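PDB 5XHB: nisin immunity protein from Lactococcus lactis subsp. lactis, which helps protect the producing bacterium against nisin supplied from outside, as a lipoprotein of the cell membrane. Local coordinates for residues V29-N40 against Y76-I87. Numbering follows the deposited sequence.
Sequences VTDKEIPQENVN and YEASDKSLCMGI
The Tyr76 ring meets Val39 CG1 obliquely and has Asn40 O at its edge, near the ring plane, 3.6 Å from CD2. A ring contact with Tyr91 is edge-to-face, and Tyr76 OH is hydrogen-bonded to Asn74. These contacts sit where the all-antiparallel sheet of the N-terminal half pairs strand 39-53 with strand 67-78, which turns back at the type I turn 78-81 as a beta hairpin with strand 83-87. Val39 and Ala78 form a non-hydrogen-bonded pair, with CA atoms 4.4 Å apart. It is flanked by two backbone bonds, Asn40 N to Glu77 O at 2.8 Å and Ser79 N to Asn38 O.

On the face carrying Val39 and Ala78 the contact is apolar. With its CG1 anti to the backbone N (chi1 170°), Val39 splits its two methyls: CG1 lies against Tyr76 CB at 3.6 Å, and CG2 reaches Cys84 SG. Ile34, ahead of the 3-10 segment 36-38, adds CG1 against Cys84 CB at 3.9 Å. From the other side of strand 83-87, SE of selenomethionine Met85, which alternates with Cys84, meets Val29 CG2 at 4.0 Å; the two side chains cross at about a right angle, and both also touch Phe20. Within the hairpin, Asp80 OD1 closes an Asx turn by accepting a hydrogen bond from Ser82 N, which lies above the carboxylate plane, while Ser82 OG donates to its syn lone pair at 2.6 Å.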
# COMPACT_ATOMS: atom_id res chain seq x y z
N VAL A 29 3.11 -10.61 -4.27
CA VAL A 29 1.82 -10.68 -4.96
C VAL A 29 1.18 -9.30 -4.97
O VAL A 29 0.98 -8.69 -3.92
CB VAL A 29 0.85 -11.67 -4.28
CG1 VAL A 29 -0.36 -11.93 -5.19
CG2 VAL A 29 1.57 -12.99 -3.96
N THR A 30 0.87 -8.81 -6.16
CA THR A 30 0.25 -7.50 -6.33
C THR A 30 -1.26 -7.58 -6.28
O THR A 30 -1.84 -8.66 -6.27
CB THR A 30 0.61 -6.86 -7.67
OG1 THR A 30 -0.09 -7.57 -8.70
CG2 THR A 30 2.12 -6.93 -7.94
N ASP A 31 -1.89 -6.40 -6.31
CA ASP A 31 -3.35 -6.31 -6.36
C ASP A 31 -3.85 -6.21 -7.81
O ASP A 31 -5.02 -5.91 -8.06
CB ASP A 31 -3.84 -5.10 -5.56
CG ASP A 31 -5.31 -5.23 -5.15
OD1 ASP A 31 -5.73 -6.33 -4.77
OD2 ASP A 31 -6.04 -4.21 -5.23
N LYS A 32 -2.95 -6.44 -8.77
CA LYS A 32 -3.30 -6.43 -10.20
C LYS A 32 -3.88 -7.77 -10.63
O LYS A 32 -3.15 -8.73 -10.82
CB LYS A 32 -2.07 -6.11 -11.05
CG LYS A 32 -1.45 -4.76 -10.76
CD LYS A 32 -2.22 -3.62 -11.47
CE LYS A 32 -1.56 -2.27 -11.17
NZ LYS A 32 -2.00 -1.13 -12.05
N GLU A 33 -5.20 -7.84 -10.82
CA GLU A 33 -5.81 -9.11 -11.19
C GLU A 33 -5.62 -9.39 -12.67
O GLU A 33 -5.70 -8.48 -13.50
CB GLU A 33 -7.30 -9.13 -10.83
CG GLU A 33 -8.04 -10.37 -11.32
CD GLU A 33 -9.49 -10.43 -10.89
OE1 GLU A 33 -9.97 -9.48 -10.23
OE2 GLU A 33 -10.16 -11.43 -11.21
N ILE A 34 -5.33 -10.64 -13.00
CA ILE A 34 -5.20 -11.09 -14.38
C ILE A 34 -6.41 -11.94 -14.78
O ILE A 34 -6.68 -12.95 -14.14
CB ILE A 34 -3.92 -11.93 -14.58
CG1 ILE A 34 -2.68 -11.20 -14.07
CG2 ILE A 34 -3.76 -12.36 -16.04
CD1 ILE A 34 -2.46 -9.87 -14.73
N PRO A 35 -7.14 -11.54 -15.83
CA PRO A 35 -8.29 -12.36 -16.25
C PRO A 35 -7.85 -13.75 -16.68
O PRO A 35 -6.76 -13.91 -17.24
CB PRO A 35 -8.88 -11.58 -17.43
CG PRO A 35 -8.30 -10.20 -17.34
CD PRO A 35 -6.93 -10.39 -16.74
N GLN A 36 -8.68 -14.75 -16.43
CA GLN A 36 -8.32 -16.14 -16.70
C GLN A 36 -7.94 -16.34 -18.16
O GLN A 36 -7.09 -17.16 -18.48
CB GLN A 36 -9.48 -17.07 -16.32
CG GLN A 36 -9.06 -18.48 -15.95
CD GLN A 36 -8.96 -19.40 -17.14
OE1 GLN A 36 -9.45 -19.08 -18.22
NE2 GLN A 36 -8.33 -20.55 -16.95
N GLU A 37 -8.57 -15.57 -19.04
CA GLU A 37 -8.31 -15.72 -20.48
C GLU A 37 -6.91 -15.27 -20.87
O GLU A 37 -6.42 -15.63 -21.94
CB GLU A 37 -9.35 -14.93 -21.29
CG GLU A 37 -9.64 -13.52 -20.78
CD GLU A 37 -10.71 -13.48 -19.67
OE1 GLU A 37 -11.50 -12.52 -19.66
OE2 GLU A 37 -10.74 -14.41 -18.82
N ASN A 38 -6.25 -14.50 -20.00
CA ASN A 38 -4.90 -14.03 -20.26
C ASN A 38 -3.83 -14.86 -19.56
O ASN A 38 -2.64 -14.54 -19.62
CB ASN A 38 -4.77 -12.57 -19.83
CG ASN A 38 -5.48 -11.62 -20.78
OD1 ASN A 38 -5.49 -11.85 -21.99
ND2 ASN A 38 -6.07 -10.56 -20.24
N VAL A 39 -4.24 -15.94 -18.91
CA VAL A 39 -3.31 -16.77 -18.18
C VAL A 39 -2.93 -17.97 -19.04
O VAL A 39 -3.80 -18.65 -19.58
CB VAL A 39 -3.89 -17.22 -16.83
CG1 VAL A 39 -3.02 -18.28 -16.19
CG2 VAL A 39 -4.06 -16.03 -15.91
N ASN A 40 -1.63 -18.21 -19.18
CA ASN A 40 -1.17 -19.31 -20.01
C ASN A 40 -0.54 -20.44 -19.19
O ASN A 40 -1.11 -20.87 -18.19
CB ASN A 40 -0.19 -18.80 -21.06
CG ASN A 40 -0.85 -17.87 -22.06
OD1 ASN A 40 -2.08 -17.79 -22.14
ND2 ASN A 40 -0.04 -17.16 -22.84
N TYR A 76 1.93 -18.86 -12.90
CA TYR A 76 1.68 -18.96 -14.34
C TYR A 76 2.35 -17.84 -15.12
O TYR A 76 2.58 -16.75 -14.59
CB TYR A 76 0.18 -18.87 -14.62
CG TYR A 76 -0.63 -19.91 -13.93
CD1 TYR A 76 -1.00 -19.75 -12.60
CD2 TYR A 76 -1.04 -21.05 -14.60
CE1 TYR A 76 -1.75 -20.71 -11.96
CE2 TYR A 76 -1.80 -22.01 -13.96
CZ TYR A 76 -2.14 -21.84 -12.64
OH TYR A 76 -2.89 -22.79 -11.99
N GLU A 77 2.62 -18.09 -16.39
CA GLU A 77 3.00 -16.99 -17.26
C GLU A 77 1.75 -16.44 -17.93
O GLU A 77 0.93 -17.20 -18.45
CB GLU A 77 4.03 -17.43 -18.31
CG GLU A 77 4.54 -16.27 -19.15
CD GLU A 77 5.60 -16.70 -20.15
OE1 GLU A 77 5.79 -17.92 -20.33
OE2 GLU A 77 6.23 -15.81 -20.76
N ALA A 78 1.59 -15.11 -17.92
CA ALA A 78 0.45 -14.48 -18.57
C ALA A 78 0.76 -14.15 -20.04
O ALA A 78 1.90 -14.30 -20.49
CB ALA A 78 0.03 -13.22 -17.81
N SER A 79 -0.24 -13.69 -20.78
CA SER A 79 -0.06 -13.48 -22.22
C SER A 79 0.90 -12.34 -22.55
O SER A 79 1.39 -12.26 -23.68
CB SER A 79 -1.42 -13.23 -22.88
OG SER A 79 -2.03 -12.06 -22.36
N ASP A 80 1.19 -11.48 -21.57
CA ASP A 80 2.15 -10.39 -21.78
C ASP A 80 3.54 -10.76 -21.23
O ASP A 80 4.42 -9.90 -21.10
CB ASP A 80 1.64 -9.09 -21.15
CG ASP A 80 1.65 -9.11 -19.62
OD1 ASP A 80 1.65 -10.21 -19.01
OD2 ASP A 80 1.65 -8.01 -19.01
N LYS A 81 3.71 -12.04 -20.93
CA LYS A 81 4.95 -12.61 -20.39
C LYS A 81 5.25 -12.20 -18.95
O LYS A 81 6.31 -12.52 -18.42
CB LYS A 81 6.14 -12.25 -21.29
CG LYS A 81 6.05 -12.82 -22.71
CD LYS A 81 7.21 -12.34 -23.58
CE LYS A 81 7.14 -12.96 -24.97
NZ LYS A 81 8.14 -12.36 -25.91
N SER A 82 4.32 -11.52 -18.29
CA SER A 82 4.48 -11.29 -16.86
C SER A 82 4.11 -12.58 -16.12
O SER A 82 3.54 -13.50 -16.72
CB SER A 82 3.62 -10.10 -16.38
OG SER A 82 2.25 -10.43 -16.48
N LEU A 83 4.45 -12.68 -14.84
CA LEU A 83 4.07 -13.87 -14.07
C LEU A 83 2.89 -13.56 -13.16
O LEU A 83 2.70 -12.42 -12.75
CB LEU A 83 5.24 -14.38 -13.22
CG LEU A 83 6.50 -14.78 -13.97
CD1 LEU A 83 7.58 -15.18 -12.97
CD2 LEU A 83 6.20 -15.92 -14.92
N CYS A 84 2.08 -14.57 -12.85
CA CYS A 84 1.00 -14.37 -11.90
C CYS A 84 0.79 -15.61 -11.04
O CYS A 84 1.35 -16.68 -11.32
CB CYS A 84 -0.29 -13.99 -12.63
SG CYS A 84 -0.90 -15.26 -13.77
N MSE A 85 0.01 -15.44 -9.98
CA MSE A 85 -0.19 -16.50 -9.02
C MSE A 85 -1.66 -16.76 -8.84
O MSE A 85 -2.46 -15.83 -8.79
CB MSE A 85 0.45 -16.14 -7.68
CG MSE A 85 0.29 -17.24 -6.64
SE MSE A 85 1.22 -16.81 -5.00
CE MSE A 85 3.07 -16.86 -5.68
N GLY A 86 -2.03 -18.03 -8.74
CA GLY A 86 -3.41 -18.37 -8.43
C GLY A 86 -3.71 -18.04 -6.98
O GLY A 86 -3.02 -18.52 -6.07
N ILE A 87 -4.72 -17.19 -6.77
CA ILE A 87 -5.17 -16.85 -5.43
C ILE A 87 -6.67 -17.12 -5.35
O ILE A 87 -7.46 -16.39 -5.96
CB ILE A 87 -4.93 -15.38 -5.04
CG1 ILE A 87 -3.51 -14.92 -5.43
CG2 ILE A 87 -5.18 -15.21 -3.54
CD1 ILE A 87 -2.41 -15.59 -4.67